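Local coordinates for protein beta-1,4-exocellulase (Thermobifida fusca, PDB 4B4F) that probably hydrolyses the beta-1,4-glucosidic bonds of cellulose as an exo-acting enzyme, this chain being its family 6 catalytic domain, at residues A131-D136 and V180-D185. Numbering follows the deposited sequence.
Sequences AIIEID and VYNYID. With BGC (beta-D-glucopyranose), chain C.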
ATOM      1  N   ALA A 131      -0.605   4.339 -12.206  1.00 12.48           N
ATOM      2  CA  ALA A 131      -1.801   3.680 -11.731  1.00 12.72           C
ATOM      3  C   ALA A 131      -1.354   2.563 -10.803  1.00 12.91           C
ATOM      4  O   ALA A 131      -0.570   1.697 -11.191  1.00 13.06           O
ATOM      5  CB  ALA A 131      -2.630   3.146 -12.889  1.00 12.65           C
ATOM      6  N   ILE A 132      -1.815   2.619  -9.562  1.00 13.05           N
ATOM      7  CA  ILE A 132      -1.438   1.635  -8.558  1.00 13.50           C
ATOM      8  C   ILE A 132      -2.621   0.685  -8.427  1.00 13.80           C
ATOM      9  O   ILE A 132      -3.730   1.091  -8.049  1.00 13.72           O
ATOM     10  CB  ILE A 132      -1.024   2.316  -7.231  1.00 13.74           C
ATOM     11  CG1 ILE A 132       0.196   3.217  -7.483  1.00 13.97           C
ATOM     12  CG2 ILE A 132      -0.682   1.283  -6.165  1.00 13.57           C
ATOM     13  CD1 ILE A 132       0.414   4.291  -6.443  1.00 14.51           C
ATOM     14  N   ILE A 133      -2.388  -0.573  -8.784  1.00 13.92           N
ATOM     15  CA  ILE A 133      -3.489  -1.490  -9.045  1.00 14.43           C
ATOM     16  C   ILE A 133      -3.898  -2.364  -7.855  1.00 14.87           C
ATOM     17  O   ILE A 133      -3.173  -3.276  -7.442  1.00 15.03           O
ATOM     18  CB  ILE A 133      -3.239  -2.355 -10.311  1.00 14.47           C
ATOM     19  CG1 ILE A 133      -2.770  -1.489 -11.497  1.00 14.33           C
ATOM     20  CG2 ILE A 133      -4.491  -3.150 -10.671  1.00 14.34           C
ATOM     21  CD1 ILE A 133      -3.708  -0.360 -11.889  1.00 13.71           C
ATOM     22  N   GLU A 134      -5.078  -2.052  -7.327  1.00 15.15           N
ATOM     23  CA  GLU A 134      -5.800  -2.865  -6.333  1.00 15.52           C
ATOM     24  C   GLU A 134      -4.978  -3.350  -5.152  1.00 15.97           C
ATOM     25  O   GLU A 134      -4.512  -4.488  -5.101  1.00 16.08           O
ATOM     26  CB  GLU A 134      -6.591  -3.995  -7.001  1.00 15.25           C
ATOM     27  CG  GLU A 134      -7.690  -3.495  -7.940  1.00 15.13           C
ATOM     28  CD  GLU A 134      -8.854  -2.823  -7.221  1.00 15.14           C
ATOM     29  OE1 GLU A 134      -8.976  -2.956  -5.980  1.00 15.17           O
ATOM     30  OE2 GLU A 134      -9.667  -2.165  -7.906  1.00 14.86           O
ATOM     31  N   ILE A 135      -4.813  -2.445  -4.198  1.00 16.63           N
ATOM     32  CA  ILE A 135      -4.153  -2.737  -2.944  1.00 17.31           C
ATOM     33  C   ILE A 135      -4.907  -3.851  -2.234  1.00 17.76           C
ATOM     34  O   ILE A 135      -6.147  -3.901  -2.265  1.00 17.47           O
ATOM     35  CB  ILE A 135      -4.125  -1.473  -2.044  1.00 17.44           C
ATOM     36  CG1 ILE A 135      -3.698  -0.237  -2.856  1.00 17.13           C
ATOM     37  CG2 ILE A 135      -3.256  -1.685  -0.807  1.00 17.53           C
ATOM     38  CD1 ILE A 135      -2.318  -0.324  -3.486  1.00 16.59           C
ATOM     39  N   ASP A 136      -4.149  -4.756  -1.622  1.00 18.69           N
ATOM     40  CA  ASP A 136      -4.707  -5.723  -0.688  1.00 19.06           C
ATOM     41  C   ASP A 136      -5.752  -6.634  -1.353  1.00 18.42           C
ATOM     42  O   ASP A 136      -6.876  -6.785  -0.872  1.00 18.98           O
ATOM     43  CB  ASP A 136      -5.286  -4.973   0.521  1.00 20.36           C
ATOM     44  CG  ASP A 136      -5.798  -5.895   1.585  1.00 21.77           C
ATOM     45  OD1 ASP A 136      -5.257  -7.007   1.738  1.00 21.79           O
ATOM     46  OD2 ASP A 136      -6.761  -5.504   2.269  1.00 23.47           O
ATOM     47  N   VAL A 180       0.126   5.949 -19.163  1.00 15.78           N
ATOM     48  CA  VAL A 180      -0.252   5.295 -17.906  1.00 15.56           C
ATOM     49  C   VAL A 180       0.741   4.187 -17.541  1.00 15.18           C
ATOM     50  O   VAL A 180       1.126   3.378 -18.386  1.00 15.28           O
ATOM     51  CB  VAL A 180      -1.723   4.800 -17.921  1.00 15.66           C
ATOM     52  CG1 VAL A 180      -2.056   4.001 -16.670  1.00 15.86           C
ATOM     53  CG2 VAL A 180      -2.676   5.989 -18.016  1.00 16.05           C
ATOM     54  N   TYR A 181       1.157   4.182 -16.279  1.00 14.79           N
ATOM     55  CA  TYR A 181       2.167   3.258 -15.776  1.00 14.38           C
ATOM     56  C   TYR A 181       1.552   2.423 -14.664  1.00 13.73           C
ATOM     57  O   TYR A 181       1.268   2.948 -13.593  1.00 13.35           O
ATOM     58  CB  TYR A 181       3.389   4.030 -15.244  1.00 14.32           C
ATOM     59  CG  TYR A 181       4.104   4.836 -16.302  1.00 14.59           C
ATOM     60  CD1 TYR A 181       3.587   6.052 -16.751  1.00 14.47           C
ATOM     61  CD2 TYR A 181       5.297   4.380 -16.861  1.00 14.60           C
ATOM     62  CE1 TYR A 181       4.234   6.785 -17.732  1.00 14.72           C
ATOM     63  CE2 TYR A 181       5.955   5.106 -17.839  1.00 14.73           C
ATOM     64  CZ  TYR A 181       5.421   6.307 -18.271  1.00 14.82           C
ATOM     65  OH  TYR A 181       6.071   7.033 -19.242  1.00 15.11           O
ATOM     66  N   ASN A 182       1.353   1.132 -14.929  1.00 13.23           N
ATOM     67  CA  ASN A 182       0.743   0.218 -13.964  1.00 13.19           C
ATOM     68  C   ASN A 182       1.739  -0.414 -12.993  1.00 13.13           C
ATOM     69  O   ASN A 182       2.713  -1.051 -13.408  1.00 13.14           O
ATOM     70  CB  ASN A 182      -0.014  -0.906 -14.676  1.00 13.39           C
ATOM     71  CG  ASN A 182      -1.242  -0.424 -15.427  1.00 13.43           C
ATOM     72  OD1 ASN A 182      -1.883   0.560 -15.054  1.00 13.65           O
ATOM     73  ND2 ASN A 182      -1.582  -1.134 -16.495  1.00 13.24           N
ATOM     74  N   TYR A 183       1.477  -0.251 -11.698  1.00 13.05           N
ATOM     75  CA  TYR A 183       2.209  -0.973 -10.661  1.00 12.95           C
ATOM     76  C   TYR A 183       1.239  -1.865  -9.900  1.00 13.15           C
ATOM     77  O   TYR A 183       0.234  -1.390  -9.369  1.00 13.14           O
ATOM     78  CB  TYR A 183       2.945  -0.005  -9.717  1.00 12.84           C
ATOM     79  CG  TYR A 183       4.096   0.726 -10.376  1.00 12.76           C
ATOM     80  CD1 TYR A 183       3.864   1.753 -11.291  1.00 12.68           C
ATOM     81  CD2 TYR A 183       5.414   0.376 -10.106  1.00 12.76           C
ATOM     82  CE1 TYR A 183       4.906   2.415 -11.904  1.00 12.60           C
ATOM     83  CE2 TYR A 183       6.468   1.041 -10.711  1.00 12.69           C
ATOM     84  CZ  TYR A 183       6.207   2.062 -11.610  1.00 12.69           C
ATOM     85  OH  TYR A 183       7.249   2.724 -12.222  1.00 12.66           O
ATOM     86  N   ILE A 184       1.544  -3.160  -9.862  1.00 13.28           N
ATOM     87  CA  ILE A 184       0.715  -4.151  -9.179  1.00 13.60           C
ATOM     88  C   ILE A 184       1.039  -4.167  -7.692  1.00 13.87           C
ATOM     89  O   ILE A 184       2.197  -4.065  -7.320  1.00 13.86           O
ATOM     90  CB  ILE A 184       0.926  -5.564  -9.781  1.00 13.63           C
ATOM     91  CG1 ILE A 184       0.255  -5.665 -11.158  1.00 13.40           C
ATOM     92  CG2 ILE A 184       0.389  -6.648  -8.845  1.00 13.81           C
ATOM     93  CD1 ILE A 184       0.658  -6.897 -11.942  1.00 13.65           C
ATOM     94  N   ASP A 185       0.022  -4.284  -6.842  1.00 14.42           N
ATOM     95  CA  ASP A 185       0.262  -4.332  -5.408  1.00 15.26           C
ATOM     96  C   ASP A 185       0.838  -5.679  -5.006  1.00 15.47           C
ATOM     97  O   ASP A 185       0.327  -6.726  -5.399  1.00 15.26           O
ATOM     98  CB  ASP A 185      -0.995  -4.015  -4.588  1.00 15.88           C
ATOM     99  CG  ASP A 185      -0.717  -4.012  -3.082  1.00 16.53           C
ATOM    100  OD1 ASP A 185      -0.783  -5.097  -2.450  1.00 16.49           O
ATOM    101  OD2 ASP A 185      -0.386  -2.928  -2.542  1.00 17.06           O
TER
HETATM  102  C2  BGC C   4      -5.489  -5.921   5.794  1.00 30.28           C
HETATM  103  C3  BGC C   4      -5.919  -4.757   4.889  1.00 29.57           C
HETATM  104  C4  BGC C   4      -4.918  -3.590   4.931  1.00 29.44           C
HETATM  105  C5  BGC C   4      -3.534  -4.189   4.614  1.00 30.47           C
HETATM  106  C6  BGC C   4      -2.401  -3.181   4.745  1.00 30.33           C
HETATM  107  C1  BGC C   4      -4.064  -6.398   5.495  1.00 31.30           C
HETATM  108  O2  BGC C   4      -6.377  -7.013   5.675  1.00 30.11           O
HETATM  109  O3  BGC C   4      -7.218  -4.353   5.245  1.00 28.13           O
HETATM  110  O4  BGC C   4      -5.235  -2.533   4.009  1.00 28.21           O
HETATM  111  O5  BGC C   4      -3.178  -5.292   5.446  1.00 30.75           O
HETATM  112  O6  BGC C   4      -1.219  -3.850   4.361  1.00 31.78           O
HETATM  113  O   HOH W   1      -2.793  -6.646  -3.293  1.00 13.98           O
HETATM  114  O   HOH W   2      -1.335  -4.506   0.154  1.00 30.08           O
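Asp185 OD1 is gripped by several groups at once: the backbone N of Asp136 makes a weak but nearly straight bond to it (3.5 Å, 172°), the oxygens of two waters, each 2.7 Å from Asp185 OD1, donate to it, and Ala187 N supplies a further bond. With CG anti to the backbone N (chi1 -178°), the Asp185 carboxylate reaches the loop that follows strand 127-133. One water continues to Glu134 O, while Asp185 OD2 lies 3.4 Å from Ile135 CD1, the two side chains meeting at about a right angle, and makes a weak hydrogen bond to Thr226 OG1. Further back the strands pair in parallel. Ala131 N donates to Tyr181 O from a position tilted off the carbonyl plane (2.7 Å), whereas Tyr183 N donates to Ala131 O in a nearly straight bond of 2.9 Å. Asn182 OD1, buried with no polar partner, rests 3.5 Å from Ala131 CB, its amide nitrogen being bonded to Tyr218 O. These are adjoining strands of the family 6 distorted barrel, their C-terminal ends facing the glucose-lined cleft. There Asp136, the predicted proton donor, points away from strand 180-185 at CB; its carboxylate lies beside a bound glucose, with OD1 bonded to Asn140. Replacing Asp136 by alanine is likely to cost Asn140 ND2 this partner and the sugar its predicted acid. Asp185 is thus placed as a second-shell residue, probably helping to position the acid's backbone through a weak bond and waters.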